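EreC (Klebsiella pneumoniae, PDB 6XCQ) probably hydrolyses the macrolactone ester of erythromycin and related macrolides, the esterase reaction that gives bacteria resistance to these antibiotics. Local coordinates at residues P234-K238 and H239-D243; P370-A373 and I374-D377; M379-Y382 and I383-C387. The protein carries 1 engineered substitution. One frame throughout, in Å; residues are numbered along the deposited sequence. Where two conformers were deposited one is given.

How the contacts relate
Along the chain the three contacts come in series, contact 1 first, and each is formed by residues close in sequence. Contact 1 joins helix 233-236 to helix 244-267, in the helical part of the fold. Contacts 2 and 3 lie on the opposite side of the chain's centre, their centres about 56 Å from that of contact 1. These two are neighbours, with centres about 12 Å apart: contact 2 is the loop after strand 365-370, contact 3 the helix 379-387 that follows, and Ile374 and Arg375 pack on Glu380 and Gln381. Both also meet strand 405-408, and helix 379-387 also packs on sheet strands 33-36 and 392-396. Contact 1 thus lies far from the paired contacts 2 and 3.

Contact 1 of 3, residues P234-K238 and H239-D243; sequences PVLKK and HVNSD
Leu236 O accepts two bonds, one from the side-chain amide of Asn241 and one from a water. Asn241 ND2 stands 3.0 Å from Leu236 O with a nearly straight N-H (166°). The oxygen lies almost in the plane of the Asn241 amide, while the nitrogen is tilted out of the Leu236 carbonyl plane. CG of Asn241 is anti to its own carbonyl carbon (chi1 -71°), which swings the amide back over the turn to the last residue of the helix. The water, 2.9 Å from Leu236 O, also donates to Ser242 O, and a second water links Lys237 O to the same Ser242 oxygen. Two water bridges and one direct amide bond thus tie the outgoing chain to carbonyls at the helix end. The backbone adds a further tie, Asn241 N to Lys238 O at 3.1 Å, the i to i+3 bond that opens the 3-10 segment 239-241.

The side chain of Lys238 takes no part in these bonds. Its chi1 of 65° places CG between the backbone N and the carbonyl carbon and lays the aliphatic chain beside Val240, Lys238 CD reaching Val240 CG1 at 3.6 Å. Lys238 CG also comes 3.7 Å from Asn241 ND2, flanking the amide as the two side chains cross. Asn241 is buried, and its ND2 is held by the Leu236 oxygen and flanked by Lys238 methylenes.

Lys237 is the first residue to leave helical geometry after helix 233-236, and Asp243 occupies the N-cap position of helix 244-267 without a capping bond from its side chain. The contact is the connection between these two helices, with Leu236 and Lys237 both packing on Phe245 of the second.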
ATOM      1  N   PRO A 234     -25.057   2.471 -19.150  1.00 15.76           N
ATOM      2  CA  PRO A 234     -26.373   1.823 -19.033  1.00 17.09           C
ATOM      3  C   PRO A 234     -26.526   0.628 -19.962  1.00 20.59           C
ATOM      4  O   PRO A 234     -27.230  -0.328 -19.613  1.00 24.95           O
ATOM      5  CB  PRO A 234     -27.354   2.951 -19.380  1.00 23.21           C
ATOM      6  CG  PRO A 234     -26.605   4.197 -19.059  1.00 27.66           C
ATOM      7  CD  PRO A 234     -25.189   3.902 -19.462  1.00 16.81           C
ATOM      8  N   VAL A 235     -25.869   0.646 -21.118  0.60 15.32           N
ATOM      9  CA  VAL A 235     -25.943  -0.489 -22.032  0.60 18.09           C
ATOM     10  C   VAL A 235     -24.942  -1.572 -21.636  0.60 23.98           C
ATOM     11  O   VAL A 235     -25.261  -2.766 -21.657  0.60 26.12           O
ATOM     12  CB  VAL A 235     -25.728  -0.002 -23.476  0.60 19.35           C
ATOM     13  CG1 VAL A 235     -25.552  -1.181 -24.423  0.60 23.90           C
ATOM     14  CG2 VAL A 235     -26.903   0.871 -23.912  0.60 12.76           C
ATOM     15  N   LEU A 236     -23.725  -1.181 -21.246  1.00 17.22           N
ATOM     16  CA  LEU A 236     -22.676  -2.170 -21.010  1.00 19.37           C
ATOM     17  C   LEU A 236     -22.885  -2.938 -19.714  1.00 22.32           C
ATOM     18  O   LEU A 236     -22.274  -4.002 -19.535  1.00 17.86           O
ATOM     19  CB  LEU A 236     -21.292  -1.504 -21.021  1.00 11.73           C
ATOM     20  CG  LEU A 236     -20.944  -0.811 -22.353  1.00 18.16           C
ATOM     21  CD1 LEU A 236     -19.627  -0.072 -22.271  1.00 18.38           C
ATOM     22  CD2 LEU A 236     -20.953  -1.769 -23.547  1.00 20.20           C
ATOM     23  N   LYS A 237     -23.728  -2.424 -18.816  1.00 18.96           N
ATOM     24  CA  LYS A 237     -24.122  -3.121 -17.598  1.00 21.21           C
ATOM     25  C   LYS A 237     -25.192  -4.186 -17.830  1.00 18.86           C
ATOM     26  O   LYS A 237     -25.672  -4.766 -16.852  1.00 21.87           O
ATOM     27  CB  LYS A 237     -24.629  -2.124 -16.554  1.00 15.18           C
ATOM     28  CG  LYS A 237     -23.546  -1.292 -15.887  1.00 17.43           C
ATOM     29  CD  LYS A 237     -24.223  -0.293 -14.936  1.00 27.50           C
ATOM     30  CE  LYS A 237     -23.249   0.748 -14.415  1.00 39.87           C
ATOM     31  NZ  LYS A 237     -23.937   1.783 -13.594  1.00 47.17           N
ATOM     32  N   LYS A 238     -25.568  -4.456 -19.077  1.00 16.67           N
ATOM     33  CA  LYS A 238     -26.539  -5.513 -19.351  1.00 25.85           C
ATOM     34  C   LYS A 238     -26.064  -6.856 -18.781  1.00 26.24           C
ATOM     35  O   LYS A 238     -24.867  -7.097 -18.603  1.00 22.59           O
ATOM     36  CB  LYS A 238     -26.783  -5.634 -20.853  1.00 18.62           C
ATOM     37  CG  LYS A 238     -25.560  -6.074 -21.649  1.00 20.82           C
ATOM     38  CD  LYS A 238     -25.912  -6.337 -23.101  1.00 33.31           C
ATOM     39  CE  LYS A 238     -25.339  -5.277 -24.007  1.00 28.17           C
ATOM     40  NZ  LYS A 238     -25.737  -5.490 -25.417  1.00 35.07           N
ATOM     41  N   HIS A 239     -27.029  -7.744 -18.514  1.00 25.31           N
ATOM     42  CA  HIS A 239     -26.748  -8.939 -17.715  1.00 26.36           C
ATOM     43  C   HIS A 239     -25.710  -9.838 -18.372  1.00 21.13           C
ATOM     44  O   HIS A 239     -24.840 -10.392 -17.688  1.00 23.27           O
ATOM     45  CB  HIS A 239     -28.034  -9.732 -17.460  1.00 36.61           C
ATOM     46  CG  HIS A 239     -27.808 -11.066 -16.806  1.00 42.84           C
ATOM     47  ND1 HIS A 239     -27.829 -11.239 -15.436  1.00 41.15           N
ATOM     48  CD2 HIS A 239     -27.557 -12.290 -17.333  1.00 33.49           C
ATOM     49  CE1 HIS A 239     -27.597 -12.509 -15.150  1.00 33.13           C
ATOM     50  NE2 HIS A 239     -27.422 -13.167 -16.283  1.00 37.83           N
ATOM     51  N   VAL A 240     -25.790 -10.011 -19.693  1.00 19.80           N
ATOM     52  CA  VAL A 240     -24.898 -10.944 -20.371  1.00 21.45           C
ATOM     53  C   VAL A 240     -23.438 -10.553 -20.204  1.00 19.88           C
ATOM     54  O   VAL A 240     -22.553 -11.400 -20.345  1.00 20.43           O
ATOM     55  CB  VAL A 240     -25.277 -11.053 -21.864  1.00 23.08           C
ATOM     56  CG1 VAL A 240     -25.018  -9.745 -22.598  1.00 13.98           C
ATOM     57  CG2 VAL A 240     -24.541 -12.216 -22.531  1.00 22.06           C
ATOM     58  N   ASN A 241     -23.158  -9.280 -19.918  1.00 18.02           N
ATOM     59  CA  ASN A 241     -21.787  -8.826 -19.710  1.00 24.69           C
ATOM     60  C   ASN A 241     -21.287  -9.054 -18.290  1.00 20.74           C
ATOM     61  O   ASN A 241     -20.141  -8.699 -18.004  1.00 18.84           O
ATOM     62  CB  ASN A 241     -21.648  -7.332 -20.035  1.00 18.97           C
ATOM     63  CG  ASN A 241     -21.747  -7.045 -21.521  1.00 20.46           C
ATOM     64  OD1 ASN A 241     -21.692  -7.955 -22.350  1.00 18.63           O
ATOM     65  ND2 ASN A 241     -21.894  -5.776 -21.867  1.00 15.23           N
ATOM     66  N   SER A 242     -22.111  -9.584 -17.388  1.00 15.98           N
ATOM     67  CA  SER A 242     -21.648  -9.898 -16.033  1.00 27.10           C
ATOM     68  C   SER A 242     -21.035  -8.628 -15.439  1.00 24.70           C
ATOM     69  O   SER A 242     -21.602  -7.536 -15.600  1.00 22.91           O
ATOM     70  CB  SER A 242     -20.716 -11.103 -16.121  1.00 24.96           C
ATOM     71  OG  SER A 242     -20.215 -11.480 -14.851  1.00 29.80           O
ATOM     72  N   ASP A 243     -19.879  -8.705 -14.787  1.00 24.16           N
ATOM     73  CA  ASP A 243     -19.221  -7.538 -14.211  1.00 27.57           C
ATOM     74  C   ASP A 243     -18.136  -6.971 -15.120  1.00 21.12           C
ATOM     75  O   ASP A 243     -17.208  -6.311 -14.636  1.00 18.37           O
ATOM     76  CB  ASP A 243     -18.636  -7.885 -12.834  1.00 27.38           C
ATOM     77  CG  ASP A 243     -17.582  -9.002 -12.893  1.00 34.79           C
ATOM     78  OD1 ASP A 243     -17.422  -9.662 -13.952  1.00 28.64           O
ATOM     79  OD2 ASP A 243     -16.908  -9.221 -11.864  1.00 45.06           O
TER
HETATM   80  O   HOH W   1     -21.051  -5.292 -17.270  1.00 23.37           O
HETATM   81  O   HOH W   2     -24.310  -7.096 -15.130  1.00 29.97           O

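Contact 2 of 3, residues P370-A373 and I374-D377; sequences PADA and IRED
The Arg375 guanidinium has Ala373 O over one face, offset toward the rim, and the carboxylate of Asp372 at its edge. Ala373 O lies 3.2 Å from Arg375 NH1, but the angle is too poor for a hydrogen bond, and the oxygen simply rests against the flat cation. At the edge the grip is end-on and double. Arg375 NH1 reaches Asp372 OD2 at 3.1 Å, nearly straight (172°) and in the guanidinium plane; Arg375 NH2 reaches Asp372 OD1 at 3.1 Å, somewhat more bent. The two planes are 52° apart, and the carboxylate is twisted relative to a coplanar bidentate pair: NH2 meets OD1 on its syn side, whereas NH1 approaches OD2 from above the carboxylate plane.

This is an i to i+3 salt bridge spanning extended backbone in the irregular loop between strand 365-370 and helix 379-387, the Arg375 side chain reaching back alongside the main chain. Asp372 OD2 has a second partner in Ser412 OG, and Asp372 O accepts a bond from Arg407, which joins this loop to neighbouring strands. With CG anti to its carbonyl carbon (chi1 -62°) and an extended chain from CG to NE, Arg375 runs back past Ala373 to the acid. A water pins this loop through the backbone, donating to Ala373 O at 2.6 Å and accepting from Arg375 N at 2.9 Å.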
ATOM      1  N   PRO A 370      21.929   4.585   9.514  1.00 24.34           N
ATOM      2  CA  PRO A 370      21.508   5.072  10.840  1.00 16.55           C
ATOM      3  C   PRO A 370      20.120   5.696  10.793  1.00 19.77           C
ATOM      4  O   PRO A 370      19.807   6.485   9.904  1.00 20.88           O
ATOM      5  CB  PRO A 370      22.571   6.123  11.197  1.00 19.17           C
ATOM      6  CG  PRO A 370      23.773   5.704  10.443  1.00 23.24           C
ATOM      7  CD  PRO A 370      23.248   5.131   9.143  1.00 29.88           C
ATOM      8  N   ALA A 371      19.286   5.347  11.771  1.00 11.76           N
ATOM      9  CA  ALA A 371      17.960   5.945  11.808  1.00 20.21           C
ATOM     10  C   ALA A 371      18.034   7.327  12.455  1.00 20.79           C
ATOM     11  O   ALA A 371      19.021   7.681  13.108  1.00 17.56           O
ATOM     12  CB  ALA A 371      16.970   5.046  12.559  1.00 16.31           C
ATOM     13  N   ASP A 372      16.981   8.119  12.248  1.00 13.89           N
ATOM     14  CA  ASP A 372      16.947   9.481  12.777  1.00 15.40           C
ATOM     15  C   ASP A 372      17.059   9.481  14.298  1.00 20.21           C
ATOM     16  O   ASP A 372      16.482   8.623  14.977  1.00 16.40           O
ATOM     17  CB  ASP A 372      15.648  10.180  12.355  1.00 16.85           C
ATOM     18  CG  ASP A 372      15.727  11.691  12.491  1.00 25.82           C
ATOM     19  OD1 ASP A 372      16.848  12.231  12.389  1.00 24.95           O
ATOM     20  OD2 ASP A 372      14.672  12.335  12.707  1.00 19.54           O
ATOM     21  N   ALA A 373      17.800  10.460  14.831  1.00 17.49           N
ATOM     22  CA  ALA A 373      17.963  10.595  16.276  1.00 20.80           C
ATOM     23  C   ALA A 373      16.621  10.736  16.985  1.00 16.92           C
ATOM     24  O   ALA A 373      15.719  11.435  16.521  1.00 16.19           O
ATOM     25  CB  ALA A 373      18.834  11.810  16.604  1.00 20.67           C
ATOM     26  N   ILE A 374      16.507  10.104  18.144  1.00 16.92           N
ATOM     27  CA  ILE A 374      15.293  10.203  18.948  1.00 18.87           C
ATOM     28  C   ILE A 374      15.389  11.471  19.796  1.00 26.46           C
ATOM     29  O   ILE A 374      16.333  11.636  20.565  1.00 15.44           O
ATOM     30  CB  ILE A 374      15.128   8.951  19.822  1.00 20.29           C
ATOM     31  CG1 ILE A 374      14.925   7.728  18.915  1.00 18.05           C
ATOM     32  CG2 ILE A 374      14.002   9.119  20.857  1.00 16.60           C
ATOM     33  CD1 ILE A 374      15.196   6.377  19.620  1.00 18.97           C
ATOM     34  N   ARG A 375      14.427  12.375  19.646  1.00 20.10           N
ATOM     35  CA  ARG A 375      14.458  13.650  20.348  1.00 19.56           C
ATOM     36  C   ARG A 375      13.314  13.733  21.351  1.00 18.95           C
ATOM     37  O   ARG A 375      12.431  12.862  21.406  1.00 14.65           O
ATOM     38  CB  ARG A 375      14.409  14.816  19.355  1.00 25.25           C
ATOM     39  CG  ARG A 375      15.597  14.808  18.430  1.00 29.22           C
ATOM     40  CD  ARG A 375      15.503  15.858  17.362  1.00 28.66           C
ATOM     41  NE  ARG A 375      16.456  15.590  16.289  1.00 36.08           N
ATOM     42  CZ  ARG A 375      16.189  14.814  15.240  1.00 44.14           C
ATOM     43  NH1 ARG A 375      14.994  14.230  15.123  1.00 31.76           N
ATOM     44  NH2 ARG A 375      17.114  14.617  14.309  1.00 36.58           N
ATOM     45  N   GLU A 376      13.343  14.801  22.161  1.00 19.07           N
ATOM     46  CA  GLU A 376      12.416  14.890  23.285  1.00 16.95           C
ATOM     47  C   GLU A 376      10.982  15.045  22.811  1.00 17.76           C
ATOM     48  O   GLU A 376      10.055  14.580  23.487  1.00 19.94           O
ATOM     49  CB  GLU A 376      12.794  16.045  24.229  1.00 13.30           C
ATOM     50  CG  GLU A 376      11.881  16.144  25.470  1.00 16.79           C
ATOM     51  CD  GLU A 376      12.262  17.276  26.445  1.00 22.58           C
ATOM     52  OE1 GLU A 376      13.302  17.926  26.242  1.00 17.98           O
ATOM     53  OE2 GLU A 376      11.520  17.497  27.428  1.00 19.39           O
ATOM     54  N   ASP A 377      10.767  15.683  21.662  1.00 19.96           N
ATOM     55  CA  ASP A 377       9.422  15.770  21.094  1.00 23.15           C
ATOM     56  C   ASP A 377       9.193  14.706  20.027  1.00 26.55           C
ATOM     57  O   ASP A 377       8.502  14.945  19.034  1.00 20.58           O
ATOM     58  CB  ASP A 377       9.159  17.164  20.537  1.00 21.20           C
ATOM     59  CG  ASP A 377      10.184  17.595  19.510  1.00 25.11           C
ATOM     60  OD1 ASP A 377      11.017  16.768  19.067  1.00 28.02           O
ATOM     61  OD2 ASP A 377      10.150  18.783  19.141  1.00 26.27           O
TER
HETATM   62  O   HOH W   3      13.372  12.513  16.945  1.00 21.84           O

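Contact 3 of 3, residues M379-Y382 and I383-C387; sequences MEQY and IIDAC
Helix 379-387 is a short helix with one side packed on strands 392-396 and 405-408 and another, bearing Asp385, exposed; its i to i+4 bonds define the contact. Ile383 N bonds Met379 O, Ile384 N bonds Glu380 O, and Asp385 N bonds Gln381 O at 2.8 Å. Ala386 N continues the series to Tyr382 O, also at 2.8 Å.

One side-chain bond repeats this spacing on the outer surface: Gln381 NE2 donates to Asp385 OD1 at 3.0 Å, with an N-H angle of 154°. OD1 lies close to the plane of the Gln381 amide, but NE2 approaches from above the Asp385 carboxylate plane. The bend at chi2 of Gln381 (66°) folds its chain along the helix toward the acid, and Ile384 CG2 comes 3.8 Å from Gln381 NE2. On another side Tyr382 CE2 lies 4.5 Å from Ala386 CB, a loose apolar touch.

The Glu380 carboxylate bonds Thr344 OG1 and Arg407 N through OE2. Ile383 packs on Cys393 and Thr395, and the Cys387-Cys393 disulfide ties the helix covalently to strand 392-396. The amide N-H directed at Asp385 probably steadies its negative charge, without the full charge pairing of a salt bridge.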
ATOM      1  N   MET A 379       7.813  10.720  19.009  1.00 18.13           N
ATOM      2  CA  MET A 379       6.968   9.631  19.490  1.00 17.02           C
ATOM      3  C   MET A 379       7.819   8.529  20.114  1.00 14.97           C
ATOM      4  O   MET A 379       7.407   7.881  21.082  1.00 13.73           O
ATOM      5  CB  MET A 379       6.120   9.077  18.347  1.00 14.82           C
ATOM      6  CG  MET A 379       5.237   7.888  18.743  1.00 21.97           C
ATOM      7  SD  MET A 379       4.042   8.214  20.071  1.00 29.10           S
ATOM      8  CE  MET A 379       3.157   9.579  19.396  1.00 19.18           C
ATOM      9  N   GLU A 380       9.010   8.306  19.561  1.00 12.74           N
ATOM     10  CA  GLU A 380       9.920   7.305  20.110  1.00 16.21           C
ATOM     11  C   GLU A 380      10.280   7.611  21.558  1.00 21.12           C
ATOM     12  O   GLU A 380      10.379   6.698  22.386  1.00 15.21           O
ATOM     13  CB  GLU A 380      11.183   7.229  19.243  1.00 14.55           C
ATOM     14  CG  GLU A 380      10.924   6.618  17.841  1.00 19.03           C
ATOM     15  CD  GLU A 380      10.220   7.560  16.864  1.00 22.81           C
ATOM     16  OE1 GLU A 380      10.286   8.796  17.056  1.00 17.84           O
ATOM     17  OE2 GLU A 380       9.609   7.055  15.884  1.00 16.20           O
ATOM     18  N   GLN A 381      10.482   8.890  21.888  1.00 17.11           N
ATOM     19  CA  GLN A 381      10.838   9.218  23.264  1.00 18.64           C
ATOM     20  C   GLN A 381       9.666   8.985  24.195  1.00 18.57           C
ATOM     21  O   GLN A 381       9.845   8.533  25.339  1.00 18.18           O
ATOM     22  CB  GLN A 381      11.307  10.666  23.374  1.00 19.44           C
ATOM     23  CG  GLN A 381      11.750  11.021  24.794  1.00 15.27           C
ATOM     24  CD  GLN A 381      12.989  10.258  25.205  1.00 20.92           C
ATOM     25  OE1 GLN A 381      14.014  10.331  24.542  1.00 19.58           O
ATOM     26  NE2 GLN A 381      12.895   9.516  26.300  1.00 24.80           N
ATOM     27  N   TYR A 382       8.462   9.311  23.726  1.00 19.96           N
ATOM     28  CA  TYR A 382       7.254   9.047  24.500  1.00 15.51           C
ATOM     29  C   TYR A 382       7.123   7.565  24.818  1.00 18.58           C
ATOM     30  O   TYR A 382       6.795   7.191  25.948  1.00 21.64           O
ATOM     31  CB  TYR A 382       6.043   9.535  23.709  1.00 27.27           C
ATOM     32  CG  TYR A 382       4.700   9.350  24.380  1.00 28.85           C
ATOM     33  CD1 TYR A 382       4.178  10.331  25.220  1.00 24.57           C
ATOM     34  CD2 TYR A 382       3.936   8.213  24.144  1.00 37.72           C
ATOM     35  CE1 TYR A 382       2.944  10.174  25.817  1.00 33.70           C
ATOM     36  CE2 TYR A 382       2.701   8.048  24.733  1.00 29.01           C
ATOM     37  CZ  TYR A 382       2.207   9.032  25.562  1.00 37.39           C
ATOM     38  OH  TYR A 382       0.980   8.863  26.148  1.00 29.74           O
ATOM     39  N   ILE A 383       7.357   6.708  23.819  1.00 17.94           N
ATOM     40  CA  ILE A 383       7.373   5.262  24.039  1.00 19.46           C
ATOM     41  C   ILE A 383       8.380   4.904  25.120  1.00 18.68           C
ATOM     42  O   ILE A 383       8.090   4.110  26.024  1.00 21.49           O
ATOM     43  CB  ILE A 383       7.692   4.521  22.725  1.00 19.84           C
ATOM     44  CG1 ILE A 383       6.567   4.709  21.707  1.00 18.28           C
ATOM     45  CG2 ILE A 383       7.954   3.040  22.991  1.00 21.45           C
ATOM     46  CD1 ILE A 383       5.250   4.166  22.154  1.00 19.95           C
ATOM     47  N   ILE A 384       9.584   5.480  25.040  1.00 16.37           N
ATOM     48  CA  ILE A 384      10.603   5.204  26.054  1.00 22.33           C
ATOM     49  C   ILE A 384      10.116   5.631  27.434  1.00 26.58           C
ATOM     50  O   ILE A 384      10.272   4.896  28.416  1.00 21.02           O
ATOM     51  CB  ILE A 384      11.934   5.891  25.689  1.00 19.89           C
ATOM     52  CG1 ILE A 384      12.538   5.265  24.430  1.00 17.88           C
ATOM     53  CG2 ILE A 384      12.921   5.756  26.823  1.00 20.69           C
ATOM     54  CD1 ILE A 384      13.699   6.073  23.858  1.00 18.41           C
ATOM     55  N   ASP A 385       9.498   6.815  27.524  1.00 23.43           N
ATOM     56  CA  ASP A 385       8.996   7.315  28.805  1.00 31.19           C
ATOM     57  C   ASP A 385       7.808   6.508  29.317  1.00 30.02           C
ATOM     58  O   ASP A 385       7.624   6.375  30.532  1.00 23.64           O
ATOM     59  CB  ASP A 385       8.589   8.785  28.677  1.00 21.85           C
ATOM     60  CG  ASP A 385       9.755   9.694  28.326  1.00 23.94           C
ATOM     61  OD1 ASP A 385      10.916   9.285  28.506  1.00 25.31           O
ATOM     62  OD2 ASP A 385       9.508  10.827  27.863  1.00 26.63           O
ATOM     63  N   ALA A 386       6.976   5.990  28.419  1.00 22.82           N
ATOM     64  CA  ALA A 386       5.778   5.273  28.835  1.00 26.28           C
ATOM     65  C   ALA A 386       6.090   3.814  29.124  1.00 34.39           C
ATOM     66  O   ALA A 386       5.928   3.338  30.257  1.00 26.28           O
ATOM     67  CB  ALA A 386       4.701   5.379  27.749  1.00 20.30           C
ATOM     68  N   CYS A 387       6.552   3.101  28.097  1.00 27.60           N
ATOM     69  CA  CYS A 387       6.712   1.657  28.126  1.00 25.31           C
ATOM     70  C   CYS A 387       8.109   1.201  28.512  1.00 21.23           C
ATOM     71  O   CYS A 387       8.266   0.046  28.907  1.00 24.56           O
ATOM     72  CB  CYS A 387       6.387   1.083  26.747  1.00 28.31           C
ATOM     73  SG  CYS A 387       4.641   0.877  26.404  1.00 50.96           S
TER